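PDB 3TPA: heme-binding protein A from Haemophilus parasuis 29755, which probably serves as a periplasmic solute-binding protein that captures glutathione for import, despite a name that refers to heme. Local coordinates for residues Val97-Gln102 with Lys107-His112. The protein carries 1 engineered substitution. Sequence-based numbering, arbitrary orientation.
Sequences VVFSFQ and KNHPYH
Phe99 meets two rings with one corner: its CE1 touches both His109, in an offset edge-to-face pair, and Tyr111, toward whose face the Phe99 edge is directed. This aromatic cluster joins helix 94-105 to the loop that follows it, in a family 5 bacterial extracellular solute-binding protein of the periplasmic-binding-protein clan. No hydrogen bond crosses between 97-102 and 107-112; the contact is packing, of the three rings and of Gln102 against His109. CE1 of His109 meets the CD1-CE1 side of Phe99, 3.7 Å from Phe99 CE1, with ring planes at 77°. Toward Tyr111 the planes are also steeply inclined, and CZ of Phe99 sits over one face of the Tyr111 ring, displaced toward its rim, 3.8 Å from CG of Tyr111. With CG anti to the backbone N (chi1 174°), Phe99 reaches from the helix to both rings, and a flat apolar side chain suits this buried site. Tyr111 adds a polar end: its OH hydrogen-bonds to the carbonyl of Ala170 on helix 167-175, which also packs against Phe99. CB and CD2 of His109 pack on the carbonyl group of Gln102, and CD2 also lies 3.8 Å from Gln102 CB. A type I turn runs from His109 to His112, and histidine suits its first position by offering a ring nitrogen to the turn's own backbone: Tyr111 N donates to His109 ND1 at 3.1 Å, nearly straight at 168° and close to the imidazole plane.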
loop_
_atom_site.group_PDB
_atom_site.type_symbol
_atom_site.label_atom_id
_atom_site.label_comp_id
_atom_site.label_asym_id
_atom_site.label_seq_id
_atom_site.Cartn_x
_atom_site.Cartn_y
_atom_site.Cartn_z
ATOM N N VAL A 97 14.087 -10.279 -17.113
ATOM C CA VAL A 97 12.797 -10.454 -16.437
ATOM C C VAL A 97 12.747 -11.764 -15.639
ATOM O O VAL A 97 12.336 -11.793 -14.469
ATOM C CB VAL A 97 11.612 -10.396 -17.452
ATOM C CG1 VAL A 97 10.273 -10.539 -16.727
ATOM C CG2 VAL A 97 11.650 -9.086 -18.243
ATOM N N VAL A 98 13.171 -12.851 -16.276
ATOM C CA VAL A 98 13.154 -14.165 -15.631
ATOM C C VAL A 98 14.064 -14.149 -14.412
ATOM O O VAL A 98 13.692 -14.622 -13.344
ATOM C CB VAL A 98 13.558 -15.300 -16.612
ATOM C CG1 VAL A 98 13.624 -16.658 -15.903
ATOM C CG2 VAL A 98 12.579 -15.361 -17.775
ATOM N N PHE A 99 15.253 -13.588 -14.567
ATOM C CA PHE A 99 16.154 -13.406 -13.424
ATOM C C PHE A 99 15.464 -12.686 -12.243
ATOM O O PHE A 99 15.566 -13.113 -11.080
ATOM C CB PHE A 99 17.411 -12.617 -13.851
ATOM C CG PHE A 99 18.326 -12.268 -12.709
ATOM C CD1 PHE A 99 19.365 -13.113 -12.352
ATOM C CD2 PHE A 99 18.138 -11.094 -11.983
ATOM C CE1 PHE A 99 20.200 -12.797 -11.303
ATOM C CE2 PHE A 99 18.973 -10.764 -10.929
ATOM C CZ PHE A 99 20.004 -11.618 -10.585
ATOM N N SER A 100 14.765 -11.593 -12.540
ATOM C CA SER A 100 14.231 -10.739 -11.480
ATOM C C SER A 100 13.125 -11.446 -10.688
ATOM O O SER A 100 13.048 -11.323 -9.471
ATOM C CB SER A 100 13.722 -9.426 -12.072
ATOM O OG SER A 100 14.759 -8.795 -12.812
ATOM N N PHE A 101 12.283 -12.198 -11.393
ATOM C CA PHE A 101 11.249 -13.009 -10.756
ATOM C C PHE A 101 11.852 -14.199 -10.032
ATOM O O PHE A 101 11.502 -14.487 -8.883
ATOM C CB PHE A 101 10.236 -13.508 -11.799
ATOM C CG PHE A 101 9.158 -12.512 -12.116
ATOM C CD1 PHE A 101 7.883 -12.673 -11.608
ATOM C CD2 PHE A 101 9.434 -11.386 -12.879
ATOM C CE1 PHE A 101 6.894 -11.757 -11.895
ATOM C CE2 PHE A 101 8.448 -10.464 -13.160
ATOM C CZ PHE A 101 7.183 -10.644 -12.668
ATOM N N GLN A 102 12.752 -14.901 -10.714
ATOM C CA GLN A 102 13.230 -16.180 -10.200
ATOM C C GLN A 102 14.166 -16.053 -8.994
ATOM O O GLN A 102 14.194 -16.932 -8.149
ATOM C CB GLN A 102 13.841 -17.034 -11.327
ATOM C CG GLN A 102 12.787 -17.601 -12.319
ATOM C CD GLN A 102 11.690 -18.357 -11.624
ATOM O OE1 GLN A 102 10.528 -17.961 -11.664
ATOM N NE2 GLN A 102 12.048 -19.455 -10.980
ATOM N N LYS A 107 14.019 -20.866 -4.501
ATOM C CA LYS A 107 14.920 -20.897 -3.338
ATOM C C LYS A 107 16.358 -21.331 -3.673
ATOM O O LYS A 107 17.303 -20.993 -2.954
ATOM C CB LYS A 107 14.351 -21.794 -2.235
ATOM C CG LYS A 107 14.567 -23.277 -2.468
ATOM C CD LYS A 107 14.110 -24.091 -1.267
ATOM C CE LYS A 107 14.265 -25.587 -1.508
ATOM N NZ LYS A 107 15.680 -26.056 -1.461
ATOM N N ASN A 108 16.529 -22.062 -4.770
ATOM C CA ASN A 108 17.861 -22.534 -5.160
ATOM C C ASN A 108 18.632 -21.556 -6.033
ATOM O O ASN A 108 19.815 -21.753 -6.322
ATOM C CB ASN A 108 17.755 -23.894 -5.859
ATOM C CG ASN A 108 17.381 -25.013 -4.901
ATOM O OD1 ASN A 108 17.618 -24.911 -3.706
ATOM N ND2 ASN A 108 16.799 -26.087 -5.428
ATOM N N HIS A 109 17.948 -20.504 -6.466
ATOM C CA HIS A 109 18.551 -19.524 -7.358
ATOM C C HIS A 109 19.807 -18.996 -6.701
ATOM O O HIS A 109 19.806 -18.769 -5.495
ATOM C CB HIS A 109 17.565 -18.382 -7.644
ATOM C CG HIS A 109 17.935 -17.556 -8.837
ATOM N ND1 HIS A 109 18.947 -16.617 -8.805
ATOM C CD2 HIS A 109 17.447 -17.545 -10.099
ATOM C CE1 HIS A 109 19.059 -16.060 -9.997
ATOM N NE2 HIS A 109 18.163 -16.607 -10.804
ATOM N N PRO A 110 20.903 -18.854 -7.475
ATOM C CA PRO A 110 22.174 -18.352 -6.950
ATOM C C PRO A 110 22.071 -16.975 -6.277
ATOM O O PRO A 110 22.874 -16.679 -5.393
ATOM C CB PRO A 110 23.050 -18.255 -8.204
ATOM C CG PRO A 110 22.499 -19.277 -9.134
ATOM C CD PRO A 110 21.016 -19.275 -8.883
ATOM N N TYR A 111 21.130 -16.133 -6.688
ATOM C CA TYR A 111 21.027 -14.809 -6.057
ATOM C C TYR A 111 19.993 -14.774 -4.927
ATOM O O TYR A 111 19.809 -13.739 -4.289
ATOM C CB TYR A 111 20.737 -13.711 -7.097
ATOM C CG TYR A 111 21.962 -12.959 -7.580
ATOM C CD1 TYR A 111 22.753 -13.454 -8.622
ATOM C CD2 TYR A 111 22.343 -11.754 -6.982
ATOM C CE1 TYR A 111 23.876 -12.756 -9.058
ATOM C CE2 TYR A 111 23.451 -11.054 -7.416
ATOM C CZ TYR A 111 24.218 -11.557 -8.443
ATOM O OH TYR A 111 25.318 -10.845 -8.855
ATOM N N HIS A 112 19.343 -15.906 -4.666
ATOM C CA HIS A 112 18.248 -15.955 -3.689
ATOM C C HIS A 112 18.664 -15.532 -2.273
ATOM O O HIS A 112 17.867 -14.942 -1.549
ATOM C CB HIS A 112 17.606 -17.350 -3.650
ATOM C CG HIS A 112 16.349 -17.418 -2.831
ATOM N ND1 HIS A 112 15.115 -17.076 -3.337
ATOM C CD2 HIS A 112 16.144 -17.789 -1.545
ATOM C CE1 HIS A 112 14.194 -17.238 -2.399
ATOM N NE2 HIS A 112 14.790 -17.667 -1.304
#